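Side-chain contacts in intradiol ring-cleavage dioxygenase (Streptomyces sp. SirexAA-E, PDB 4ILV), which probably cleaves catechol-type aromatic rings between their two hydroxylated carbons, using molecular oxygen and a bound iron(III) ion: residues 82-87 and 112-117; 131-136 and 180-185; 95-98 and 102-105. One frame throughout, in Å; residues are numbered along the deposited sequence.

In the fold
The three contacts belong to the dioxygenase domain, a beta sandwich with the iron near one end of its antiparallel sheet. Contacts 1 and 2 join that sheet to the opposing mixed sheet through the core; their centres are about 8 Å apart, and strands 83-87 and 130-136 lie side by side. Contact 3 is more peripheral, its centre about 15 Å from that of contact 1 and about 18 Å from that of contact 2. Along the chain it falls between the two segments of contact 1, and contact 2 follows both. Contacts 2 and 3 each contribute an iron ligand, H132 and Y95, so the metal site draws on both a core strand and a surface loop.

Contact 1: residues 82-87 and 112-117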
ATOM      1  N   VAL A  82       5.538  -8.914  10.323  1.00 30.20           N
ATOM      2  CA  VAL A  82       5.763  -7.538   9.901  1.00 28.16           C
ATOM      3  C   VAL A  82       4.452  -6.779   9.924  1.00 28.63           C
ATOM      4  O   VAL A  82       3.459  -7.258   9.387  1.00 28.05           O
ATOM      5  CB  VAL A  82       6.356  -7.464   8.495  1.00 29.28           C
ATOM      6  CG1 VAL A  82       6.507  -6.000   8.052  1.00 27.45           C
ATOM      7  CG2 VAL A  82       7.695  -8.215   8.447  1.00 33.63           C
ATOM      8  N   LEU A  83       4.456  -5.600  10.544  1.00 33.30           N
ATOM      9  CA  LEU A  83       3.293  -4.706  10.538  1.00 29.53           C
ATOM     10  C   LEU A  83       3.215  -3.919   9.221  1.00 29.91           C
ATOM     11  O   LEU A  83       4.166  -3.245   8.833  1.00 29.14           O
ATOM     12  CB  LEU A  83       3.368  -3.760  11.743  1.00 32.91           C
ATOM     13  CG  LEU A  83       2.328  -2.657  12.009  1.00 42.26           C
ATOM     14  CD1 LEU A  83       2.515  -1.398  11.168  1.00 53.63           C
ATOM     15  CD2 LEU A  83       0.915  -3.203  11.875  1.00 34.21           C
ATOM     16  N   LEU A  84       2.084  -4.034   8.523  1.00 24.58           N
ATOM     17  CA  LEU A  84       1.806  -3.222   7.345  1.00 28.97           C
ATOM     18  C   LEU A  84       0.549  -2.372   7.580  1.00 25.81           C
ATOM     19  O   LEU A  84      -0.526  -2.908   7.789  1.00 26.67           O
ATOM     20  CB  LEU A  84       1.603  -4.108   6.120  1.00 22.57           C
ATOM     21  CG  LEU A  84       2.845  -4.913   5.715  1.00 28.04           C
ATOM     22  CD1 LEU A  84       2.464  -5.959   4.697  1.00 25.82           C
ATOM     23  CD2 LEU A  84       3.887  -3.966   5.136  1.00 23.73           C
ATOM     24  N   ASP A  85       0.704  -1.059   7.541  1.00 26.41           N
ATOM     25  CA  ASP A  85      -0.368  -0.129   7.867  1.00 25.22           C
ATOM     26  C   ASP A  85      -0.657   0.691   6.620  1.00 24.72           C
ATOM     27  O   ASP A  85       0.144   1.538   6.235  1.00 25.38           O
ATOM     28  CB  ASP A  85       0.089   0.759   9.028  1.00 24.38           C
ATOM     29  CG  ASP A  85      -1.025   1.670   9.579  1.00 31.70           C
ATOM     30  OD1 ASP A  85      -2.215   1.446   9.266  1.00 28.71           O
ATOM     31  OD2 ASP A  85      -0.697   2.605  10.347  1.00 29.44           O
ATOM     32  N   PHE A  86      -1.794   0.424   5.983  1.00 21.12           N
ATOM     33  CA  PHE A  86      -2.141   1.059   4.713  1.00 19.96           C
ATOM     34  C   PHE A  86      -3.127   2.212   4.910  1.00 24.38           C
ATOM     35  O   PHE A  86      -4.004   2.148   5.769  1.00 26.00           O
ATOM     36  CB  PHE A  86      -2.790   0.038   3.775  1.00 18.61           C
ATOM     37  CG  PHE A  86      -1.852  -1.032   3.254  1.00 20.79           C
ATOM     38  CD1 PHE A  86      -1.075  -0.792   2.135  1.00 20.00           C
ATOM     39  CD2 PHE A  86      -1.798  -2.282   3.844  1.00 22.41           C
ATOM     40  CE1 PHE A  86      -0.249  -1.772   1.622  1.00 19.16           C
ATOM     41  CE2 PHE A  86      -0.971  -3.279   3.340  1.00 29.84           C
ATOM     42  CZ  PHE A  86      -0.195  -3.025   2.233  1.00 24.18           C
ATOM     43  N   TRP A  87      -2.977   3.274   4.127  1.00 27.37           N
ATOM     44  CA  TRP A  87      -4.044   4.265   4.010  1.00 26.01           C
ATOM     45  C   TRP A  87      -4.049   4.864   2.597  1.00 28.04           C
ATOM     46  O   TRP A  87      -3.042   4.784   1.886  1.00 23.20           O
ATOM     47  CB  TRP A  87      -3.968   5.332   5.121  1.00 22.67           C
ATOM     48  CG  TRP A  87      -2.841   6.308   5.000  1.00 21.26           C
ATOM     49  CD1 TRP A  87      -2.928   7.613   4.585  1.00 23.92           C
ATOM     50  CD2 TRP A  87      -1.462   6.079   5.317  1.00 17.16           C
ATOM     51  NE1 TRP A  87      -1.689   8.200   4.611  1.00 24.21           N
ATOM     52  CE2 TRP A  87      -0.771   7.285   5.060  1.00 23.22           C
ATOM     53  CE3 TRP A  87      -0.741   4.969   5.770  1.00 26.92           C
ATOM     54  CZ2 TRP A  87       0.607   7.412   5.243  1.00 22.84           C
ATOM     55  CZ3 TRP A  87       0.632   5.097   5.953  1.00 26.12           C
ATOM     56  CH2 TRP A  87       1.290   6.311   5.690  1.00 22.39           C
ATOM     57  N   GLY A 112       5.094 -14.931   5.251  1.00 35.67           N
ATOM     58  CA  GLY A 112       5.539 -13.581   4.939  1.00 28.08           C
ATOM     59  C   GLY A 112       4.638 -12.830   3.970  1.00 29.82           C
ATOM     60  O   GLY A 112       5.003 -11.770   3.450  1.00 26.31           O
ATOM     61  N   SER A 113       3.445 -13.362   3.728  1.00 29.74           N
ATOM     62  CA  SER A 113       2.554 -12.766   2.735  1.00 26.27           C
ATOM     63  C   SER A 113       1.666 -11.683   3.317  1.00 26.77           C
ATOM     64  O   SER A 113       1.450 -11.650   4.521  1.00 26.60           O
ATOM     65  CB  SER A 113       1.658 -13.831   2.099  1.00 32.22           C
ATOM     66  OG  SER A 113       0.774 -14.366   3.062  1.00 30.70           O
ATOM     67  N   PHE A 114       1.154 -10.808   2.451  1.00 24.46           N
ATOM     68  CA  PHE A 114       0.074  -9.884   2.834  1.00 25.33           C
ATOM     69  C   PHE A 114      -0.974  -9.814   1.726  1.00 29.04           C
ATOM     70  O   PHE A 114      -0.686 -10.175   0.579  1.00 23.81           O
ATOM     71  CB  PHE A 114       0.611  -8.475   3.078  1.00 18.10           C
ATOM     72  CG  PHE A 114       1.040  -7.772   1.815  1.00 19.95           C
ATOM     73  CD1 PHE A 114       0.180  -6.891   1.163  1.00 24.05           C
ATOM     74  CD2 PHE A 114       2.305  -7.990   1.283  1.00 24.96           C
ATOM     75  CE1 PHE A 114       0.564  -6.256  -0.014  1.00 23.28           C
ATOM     76  CE2 PHE A 114       2.707  -7.350   0.105  1.00 27.98           C
ATOM     77  CZ  PHE A 114       1.836  -6.475  -0.538  1.00 25.04           C
ATOM     78  N   THR A 115      -2.173  -9.348   2.085  1.00 25.96           N
ATOM     79  CA  THR A 115      -3.228  -9.070   1.123  0.67 27.13           C
ATOM     80  C   THR A 115      -4.019  -7.850   1.553  1.00 23.82           C
ATOM     81  O   THR A 115      -4.316  -7.685   2.735  1.00 30.08           O
ATOM     82  CB  THR A 115      -4.229 -10.222   1.005  0.67 26.75           C
ATOM     83  OG1 THR A 115      -3.537 -11.470   1.072  0.67 35.93           O
ATOM     84  CG2 THR A 115      -4.959 -10.126  -0.307  0.67 17.87           C
ATOM     85  N   LEU A 116      -4.373  -7.014   0.586  1.00 17.46           N
ATOM     86  CA  LEU A 116      -5.173  -5.822   0.864  1.00 21.00           C
ATOM     87  C   LEU A 116      -6.306  -5.746  -0.131  1.00 23.21           C
ATOM     88  O   LEU A 116      -6.067  -5.608  -1.329  1.00 24.67           O
ATOM     89  CB  LEU A 116      -4.333  -4.563   0.731  1.00 20.24           C
ATOM     90  CG  LEU A 116      -5.113  -3.266   1.008  1.00 23.37           C
ATOM     91  CD1 LEU A 116      -5.423  -3.143   2.478  1.00 23.11           C
ATOM     92  CD2 LEU A 116      -4.312  -2.080   0.541  1.00 15.88           C
ATOM     93  N   ARG A 117      -7.539  -5.868   0.353  1.00 20.14           N
ATOM     94  CA  ARG A 117      -8.693  -5.716  -0.526  1.00 15.84           C
ATOM     95  C   ARG A 117      -9.220  -4.294  -0.419  1.00 23.75           C
ATOM     96  O   ARG A 117      -9.590  -3.850   0.672  1.00 23.89           O
ATOM     97  CB  ARG A 117      -9.800  -6.695  -0.166  1.00 21.99           C
ATOM     98  CG  ARG A 117     -10.965  -6.616  -1.147  1.00 33.52           C
ATOM     99  CD  ARG A 117     -12.186  -7.353  -0.630  1.00 45.26           C
ATOM    100  NE  ARG A 117     -13.369  -7.084  -1.446  1.00 49.80           N
ATOM    101  CZ  ARG A 117     -14.612  -7.337  -1.048  1.00 51.73           C
ATOM    102  NH1 ARG A 117     -14.824  -7.856   0.156  1.00 51.82           N
ATOM    103  NH2 ARG A 117     -15.643  -7.064  -1.845  1.00 42.73           N
TER
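The hydrophobic core of the dioxygenase beta sandwich is closed here by L84 and F86 of strand 83-87, which face F114 and L116 of strand 113-117. The two strands run nearly parallel, at 16°, with their axes 9.6 Å apart, so the layers meet through side chains alone. L84 reaches across with CD1, which rests 3.5 Å from F114 CB and also touches the start of the ring; the two side chains cross at about a right angle. F114 holds CG between its backbone N and carbonyl carbon (chi1 71°), which places its ring within reach of both L84 CD1 and F86 CZ. The F86 ring meets it by its far corner, with CZ 4.0 Å from F114 CE1. L116 takes the other part of F86: the two side chains slide past each other in opposite directions, and CD2 of L116 lies over one ring face, 4.0 Å from the centroid and 18° off the normal, in a CH-pi contact. Were F86 replaced by an alanine, the L116 methyl would probably lose the ring face it rests on, and F114 its contact with CZ. Elsewhere F86 also packs on I131 and V133 of strand 130-136, F114 meets F182 edge-to-face, and strand 83-87 is hydrogen-bonded to strands 103-107 and 130-136 on its two edges.

Contact 2: residues 131-136 and 180-185; sequences IHVKAQ and FDFVLD. With FE (Fe (III) ion), chain C.
V133 and A135 of strand 131-136 look into the sandwich core at F182 and L184, while K134, between them, points away from the core. I131, first of the segment, packs on L65 of strand 64-72 in the opposing sheet. H132 turns the other way and gives NE2 to the iron(III) ion at 2.3 Å; its imidazole stacks on W87, which probably helps to fix the ring. H130, Y95 and Y124 bind the same ion, the two-histidine, two-tyrosine set known from intradiol dioxygenases. With CG1 between the backbone N and the carbonyl carbon (chi1 62°), V133 turns that methyl to the edge of the F182 ring, 3.8 Å from CE2; CG2 is near CZ as well. The ring it touches is flanked from its own segment, for F180 CE2 stands 3.8 Å above the plane, over the centre. The NZ of K134 forms a salt bridge with E41 and a hydrogen bond with T144. A135 then offers its single methyl to L184, CB to CD2 being 4.2 Å, a looser touch than the valine makes. Strand 130-136 lies between strands 83-87 and 143-148 in the antiparallel sheet, while F182 belongs to strand 175-183 of the mixed sheet and, like L184, also packs on V71 of strand 64-72.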
ATOM      1  N   ILE A 131      -1.076   4.413  -3.102  1.00 22.58           N
ATOM      2  CA  ILE A 131      -1.535   3.905  -1.818  1.00 21.94           C
ATOM      3  C   ILE A 131      -0.405   4.089  -0.810  1.00 27.04           C
ATOM      4  O   ILE A 131       0.741   3.731  -1.094  1.00 25.89           O
ATOM      5  CB  ILE A 131      -1.872   2.407  -1.920  1.00 20.10           C
ATOM      6  CG1 ILE A 131      -3.123   2.205  -2.772  1.00 20.98           C
ATOM      7  CG2 ILE A 131      -2.078   1.805  -0.535  1.00 18.05           C
ATOM      8  CD1 ILE A 131      -3.411   0.721  -3.062  1.00 25.18           C
ATOM      9  N   HIS A 132      -0.707   4.641   0.365  1.00 21.46           N
ATOM     10  CA  HIS A 132       0.331   4.833   1.368  1.00 22.16           C
ATOM     11  C   HIS A 132       0.526   3.579   2.215  1.00 24.07           C
ATOM     12  O   HIS A 132      -0.427   2.862   2.484  1.00 23.66           O
ATOM     13  CB  HIS A 132      -0.025   5.980   2.302  1.00 23.83           C
ATOM     14  CG  HIS A 132      -0.022   7.329   1.656  1.00 29.01           C
ATOM     15  ND1 HIS A 132       1.109   8.113   1.585  1.00 27.68           N
ATOM     16  CD2 HIS A 132      -1.021   8.050   1.088  1.00 22.80           C
ATOM     17  CE1 HIS A 132       0.811   9.253   0.981  1.00 26.75           C
ATOM     18  NE2 HIS A 132      -0.469   9.233   0.660  1.00 25.43           N
ATOM     19  N   VAL A 133       1.754   3.334   2.657  1.00 20.22           N
ATOM     20  CA  VAL A 133       2.017   2.201   3.538  1.00 20.72           C
ATOM     21  C   VAL A 133       3.189   2.461   4.491  1.00 27.12           C
ATOM     22  O   VAL A 133       4.224   3.031   4.107  1.00 32.03           O
ATOM     23  CB  VAL A 133       2.237   0.884   2.732  1.00 22.66           C
ATOM     24  CG1 VAL A 133       3.465   0.996   1.803  1.00 21.00           C
ATOM     25  CG2 VAL A 133       2.379  -0.331   3.676  1.00 27.54           C
ATOM     26  N   LYS A 134       3.010   2.062   5.746  1.00 25.52           N
ATOM     27  CA  LYS A 134       4.116   1.998   6.698  1.00 24.80           C
ATOM     28  C   LYS A 134       4.393   0.531   7.022  1.00 28.24           C
ATOM     29  O   LYS A 134       3.469  -0.202   7.360  1.00 32.09           O
ATOM     30  CB  LYS A 134       3.777   2.747   7.986  1.00 26.81           C
ATOM     31  CG  LYS A 134       3.819   4.251   7.846  1.00 30.88           C
ATOM     32  CD  LYS A 134       3.311   4.921   9.097  1.00 30.92           C
ATOM     33  CE  LYS A 134       3.349   6.426   8.953  1.00 32.40           C
ATOM     34  NZ  LYS A 134       4.736   6.937   9.127  1.00 29.35           N
ATOM     35  N   ALA A 135       5.658   0.117   6.922  1.00 25.94           N
ATOM     36  CA  ALA A 135       6.060  -1.256   7.210  1.00 29.89           C
ATOM     37  C   ALA A 135       7.019  -1.290   8.389  1.00 32.35           C
ATOM     38  O   ALA A 135       7.976  -0.516   8.442  1.00 35.35           O
ATOM     39  CB  ALA A 135       6.736  -1.898   5.973  1.00 26.55           C
ATOM     40  N   GLN A 136       6.771  -2.185   9.340  1.00 30.11           N
ATOM     41  CA  GLN A 136       7.665  -2.301  10.478  1.00 29.35           C
ATOM     42  C   GLN A 136       7.876  -3.749  10.871  1.00 35.03           C
ATOM     43  O   GLN A 136       6.945  -4.421  11.313  1.00 32.34           O
ATOM     44  CB  GLN A 136       7.138  -1.506  11.676  1.00 30.18           C
ATOM     45  CG  GLN A 136       8.119  -1.433  12.844  1.00 33.62           C
ATOM     46  CD  GLN A 136       7.581  -0.645  14.022  1.00 41.60           C
ATOM     47  OE1 GLN A 136       6.370  -0.565  14.231  1.00 47.32           O
ATOM     48  NE2 GLN A 136       8.483  -0.049  14.798  1.00 45.34           N
ATOM     49  N   PHE A 180       3.042  -6.652  -5.442  1.00 27.31           N
ATOM     50  CA  PHE A 180       4.194  -5.895  -4.965  1.00 33.23           C
ATOM     51  C   PHE A 180       4.863  -6.621  -3.813  1.00 34.12           C
ATOM     52  O   PHE A 180       4.190  -7.071  -2.889  1.00 29.71           O
ATOM     53  CB  PHE A 180       3.797  -4.475  -4.520  1.00 26.74           C
ATOM     54  CG  PHE A 180       4.984  -3.604  -4.158  1.00 31.49           C
ATOM     55  CD1 PHE A 180       5.666  -2.890  -5.138  1.00 28.52           C
ATOM     56  CD2 PHE A 180       5.425  -3.516  -2.839  1.00 26.91           C
ATOM     57  CE1 PHE A 180       6.764  -2.100  -4.807  1.00 36.52           C
ATOM     58  CE2 PHE A 180       6.518  -2.721  -2.495  1.00 29.83           C
ATOM     59  CZ  PHE A 180       7.192  -2.018  -3.478  1.00 35.10           C
ATOM     60  N   ASP A 181       6.187  -6.745  -3.876  1.00 25.55           N
ATOM     61  CA  ASP A 181       6.953  -7.316  -2.781  1.00 25.87           C
ATOM     62  C   ASP A 181       7.799  -6.257  -2.074  1.00 26.00           C
ATOM     63  O   ASP A 181       8.472  -5.453  -2.725  1.00 29.85           O
ATOM     64  CB  ASP A 181       7.870  -8.447  -3.299  1.00 26.42           C
ATOM     65  CG  ASP A 181       7.092  -9.695  -3.710  1.00 30.58           C
ATOM     66  OD1 ASP A 181       5.911  -9.846  -3.306  1.00 26.17           O
ATOM     67  OD2 ASP A 181       7.658 -10.535  -4.445  1.00 28.28           O
ATOM     68  N   PHE A 182       7.796  -6.284  -0.743  1.00 27.80           N
ATOM     69  CA  PHE A 182       8.654  -5.395   0.033  1.00 29.50           C
ATOM     70  C   PHE A 182       9.969  -6.109   0.333  1.00 34.93           C
ATOM     71  O   PHE A 182       9.991  -7.325   0.546  1.00 27.25           O
ATOM     72  CB  PHE A 182       8.012  -5.015   1.368  1.00 27.83           C
ATOM     73  CG  PHE A 182       6.723  -4.238   1.239  1.00 28.14           C
ATOM     74  CD1 PHE A 182       5.528  -4.886   0.967  1.00 27.34           C
ATOM     75  CD2 PHE A 182       6.707  -2.865   1.429  1.00 29.80           C
ATOM     76  CE1 PHE A 182       4.336  -4.166   0.871  1.00 27.91           C
ATOM     77  CE2 PHE A 182       5.513  -2.140   1.333  1.00 30.69           C
ATOM     78  CZ  PHE A 182       4.336  -2.793   1.050  1.00 29.60           C
ATOM     79  N   VAL A 183      11.059  -5.350   0.348  1.00 31.05           N
ATOM     80  CA  VAL A 183      12.331  -5.848   0.862  1.00 29.10           C
ATOM     81  C   VAL A 183      12.788  -4.861   1.932  1.00 31.97           C
ATOM     82  O   VAL A 183      13.022  -3.690   1.640  1.00 36.61           O
ATOM     83  CB  VAL A 183      13.374  -5.954  -0.246  1.00 33.35           C
ATOM     84  CG1 VAL A 183      14.716  -6.426   0.328  1.00 32.79           C
ATOM     85  CG2 VAL A 183      12.897  -6.922  -1.300  1.00 38.54           C
ATOM     86  N   LEU A 184      12.852  -5.324   3.176  1.00 30.88           N
ATOM     87  CA  LEU A 184      13.243  -4.487   4.296  1.00 32.73           C
ATOM     88  C   LEU A 184      14.675  -4.788   4.724  1.00 38.73           C
ATOM     89  O   LEU A 184      15.142  -5.923   4.611  1.00 35.08           O
ATOM     90  CB  LEU A 184      12.324  -4.735   5.488  1.00 34.45           C
ATOM     91  CG  LEU A 184      10.828  -4.587   5.241  1.00 34.43           C
ATOM     92  CD1 LEU A 184      10.069  -4.860   6.533  1.00 35.68           C
ATOM     93  CD2 LEU A 184      10.521  -3.210   4.701  1.00 34.01           C
ATOM     94  N   ASP A 185      15.344  -3.771   5.255  1.00 42.56           N
ATOM     95  CA  ASP A 185      16.719  -3.893   5.723  1.00 40.66           C
ATOM     96  C   ASP A 185      16.776  -4.644   7.063  1.00 49.44           C
ATOM     97  O   ASP A 185      16.986  -4.047   8.123  1.00 55.06           O
ATOM     98  CB  ASP A 185      17.350  -2.504   5.838  1.00 43.76           C
ATOM     99  CG  ASP A 185      18.847  -2.555   6.042  1.00 57.14           C
ATOM    100  OD1 ASP A 185      19.401  -1.580   6.598  1.00 62.05           O
ATOM    101  OD2 ASP A 185      19.466  -3.564   5.636  1.00 54.94           O
TER
HETATM  102 FE    FE C 301      -1.648  10.763  -0.511  1.00 29.77          FE

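Contact 3: residues 95-98 and 102-105; sequences YDMT and FRGH. With FE (Fe (III) ion), chain C.
A short loop sets the CA atoms of D96 and F102 7.3 Å apart, and F102 adopts a left-handed backbone conformation just before R103 enters its strand. R103 reaches across with its chain extended from CG to NE and grips one atom, the D96 carbonyl oxygen, side-on with two nitrogens. NE donates at 3.0 Å to D96 O from within the carbonyl plane, whereas NH1, 2.9 Å from D96 O, comes from above that plane; the oxygen lies close to the guanidinium plane, and this pairing limits rotation of the group. NH2 has another partner, the backbone oxygen of Y44. M97 starts out away from R103, but bends at chi2 (-43°) and chi3 (-61°) bring SD to 3.4 Å from NH1. Next to the gripped carbonyl stands Y95, whose OH binds the iron at 2.0 Å and whose ring stacks on Y44; R103 thus probably helps, as a second-shell residue, to hold the ligand-bearing loop. The D96 carboxylate steadies the turn by accepting from the backbone N of G99 and A101. Both Y95 and R103 pack on W87 of strand 83-87, the neighbour of strand 103-107 in the antiparallel sheet, while F102 leans on T118 and I119 of strand 113-119.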
ATOM      1  N   TYR A  95      -9.445  11.664   1.466  1.00 30.55           N
ATOM      2  CA  TYR A  95      -9.007  10.892   2.631  1.00 28.38           C
ATOM      3  C   TYR A  95      -9.982  11.144   3.777  1.00 32.75           C
ATOM      4  O   TYR A  95     -10.536  12.240   3.904  1.00 27.56           O
ATOM      5  CB  TYR A  95      -7.595  11.294   3.089  1.00 23.10           C
ATOM      6  CG  TYR A  95      -6.477  10.877   2.154  1.00 25.81           C
ATOM      7  CD1 TYR A  95      -5.749   9.704   2.388  1.00 20.93           C
ATOM      8  CD2 TYR A  95      -6.142  11.649   1.046  1.00 24.87           C
ATOM      9  CE1 TYR A  95      -4.721   9.311   1.532  1.00 22.49           C
ATOM     10  CE2 TYR A  95      -5.102  11.265   0.186  1.00 24.70           C
ATOM     11  CZ  TYR A  95      -4.403  10.090   0.431  1.00 22.79           C
ATOM     12  OH  TYR A  95      -3.379   9.690  -0.413  1.00 23.10           O
ATOM     13  N   ASP A  96     -10.172  10.148   4.632  1.00 32.61           N
ATOM     14  CA  ASP A  96     -11.071  10.308   5.774  1.00 34.87           C
ATOM     15  C   ASP A  96     -10.291  10.828   6.974  1.00 36.66           C
ATOM     16  O   ASP A  96      -9.485  10.102   7.546  1.00 38.63           O
ATOM     17  CB  ASP A  96     -11.760   8.973   6.093  1.00 29.16           C
ATOM     18  CG  ASP A  96     -12.797   9.087   7.212  1.00 30.32           C
ATOM     19  OD1 ASP A  96     -13.117  10.207   7.664  1.00 32.57           O
ATOM     20  OD2 ASP A  96     -13.305   8.031   7.634  1.00 37.63           O
ATOM     21  N   MET A  97     -10.513  12.092   7.335  1.00 34.40           N
ATOM     22  CA  MET A  97      -9.815  12.693   8.476  1.00 41.76           C
ATOM     23  C   MET A  97     -10.605  12.618   9.783  1.00 40.91           C
ATOM     24  O   MET A  97     -10.053  12.807  10.866  1.00 39.04           O
ATOM     25  CB  MET A  97      -9.444  14.155   8.192  1.00 41.47           C
ATOM     26  CG  MET A  97      -8.441  14.347   7.056  1.00 46.64           C
ATOM     27  SD  MET A  97      -7.054  13.180   7.048  1.00 53.52           S
ATOM     28  CE  MET A  97      -6.256  13.503   8.619  1.00 58.30           C
ATOM     29  N   THR A  98     -11.901  12.359   9.682  1.00 38.23           N
ATOM     30  CA  THR A  98     -12.739  12.316  10.872  1.00 36.82           C
ATOM     31  C   THR A  98     -12.801  10.877  11.382  1.00 37.82           C
ATOM     32  O   THR A  98     -12.775  10.643  12.594  1.00 36.61           O
ATOM     33  CB  THR A  98     -14.143  12.914  10.619  1.00 38.42           C
ATOM     34  OG1 THR A  98     -14.952  11.995   9.882  1.00 44.67           O
ATOM     35  CG2 THR A  98     -14.016  14.198   9.825  1.00 40.85           C
ATOM     36  N   PHE A 102     -10.836   3.568   4.715  1.00 23.93           N
ATOM     37  CA  PHE A 102      -9.646   3.383   3.891  1.00 23.47           C
ATOM     38  C   PHE A 102      -8.349   3.496   4.653  1.00 25.00           C
ATOM     39  O   PHE A 102      -7.319   3.907   4.111  1.00 29.24           O
ATOM     40  CB  PHE A 102      -9.674   4.292   2.662  1.00 23.70           C
ATOM     41  CG  PHE A 102     -10.685   3.860   1.663  1.00 27.67           C
ATOM     42  CD1 PHE A 102     -10.424   2.774   0.839  1.00 29.60           C
ATOM     43  CD2 PHE A 102     -11.916   4.486   1.581  1.00 27.21           C
ATOM     44  CE1 PHE A 102     -11.357   2.343  -0.072  1.00 30.58           C
ATOM     45  CE2 PHE A 102     -12.869   4.057   0.666  1.00 25.53           C
ATOM     46  CZ  PHE A 102     -12.590   2.983  -0.161  1.00 26.32           C
ATOM     47  N   ARG A 103      -8.419   3.103   5.920  1.00 23.45           N
ATOM     48  CA  ARG A 103      -7.253   2.961   6.774  1.00 24.57           C
ATOM     49  C   ARG A 103      -7.363   1.590   7.442  1.00 26.19           C
ATOM     50  O   ARG A 103      -8.418   1.226   7.965  1.00 25.45           O
ATOM     51  CB  ARG A 103      -7.215   4.071   7.830  1.00 25.04           C
ATOM     52  CG  ARG A 103      -7.390   5.476   7.247  1.00 26.48           C
ATOM     53  CD  ARG A 103      -7.276   6.552   8.309  1.00 25.21           C
ATOM     54  NE  ARG A 103      -7.445   7.891   7.752  1.00 28.55           N
ATOM     55  CZ  ARG A 103      -6.463   8.605   7.207  1.00 34.52           C
ATOM     56  NH1 ARG A 103      -6.714   9.824   6.733  1.00 27.26           N
ATOM     57  NH2 ARG A 103      -5.228   8.100   7.124  1.00 32.69           N
ATOM     58  N   GLY A 104      -6.289   0.817   7.412  1.00 22.50           N
ATOM     59  CA  GLY A 104      -6.291  -0.481   8.065  1.00 22.88           C
ATOM     60  C   GLY A 104      -4.911  -1.123   8.058  1.00 27.24           C
ATOM     61  O   GLY A 104      -4.161  -0.954   7.104  1.00 27.08           O
ATOM     62  N   HIS A 105      -4.578  -1.862   9.116  1.00 25.75           N
ATOM     63  CA  HIS A 105      -3.273  -2.515   9.196  1.00 27.97           C
ATOM     64  C   HIS A 105      -3.390  -4.020   9.378  1.00 29.89           C
ATOM     65  O   HIS A 105      -4.455  -4.540   9.750  1.00 26.31           O
ATOM     66  CB  HIS A 105      -2.427  -1.920  10.329  1.00 25.90           C
ATOM     67  CG  HIS A 105      -2.922  -2.258  11.705  1.00 27.56           C
ATOM     68  ND1 HIS A 105      -3.719  -1.405  12.443  1.00 26.88           N
ATOM     69  CD2 HIS A 105      -2.713  -3.345  12.484  1.00 29.25           C
ATOM     70  CE1 HIS A 105      -3.993  -1.964  13.610  1.00 29.61           C
ATOM     71  NE2 HIS A 105      -3.394  -3.141  13.657  1.00 29.79           N
TER
HETATM   72 FE    FE C 301      -1.648  10.763  -0.511  1.00 29.77          FE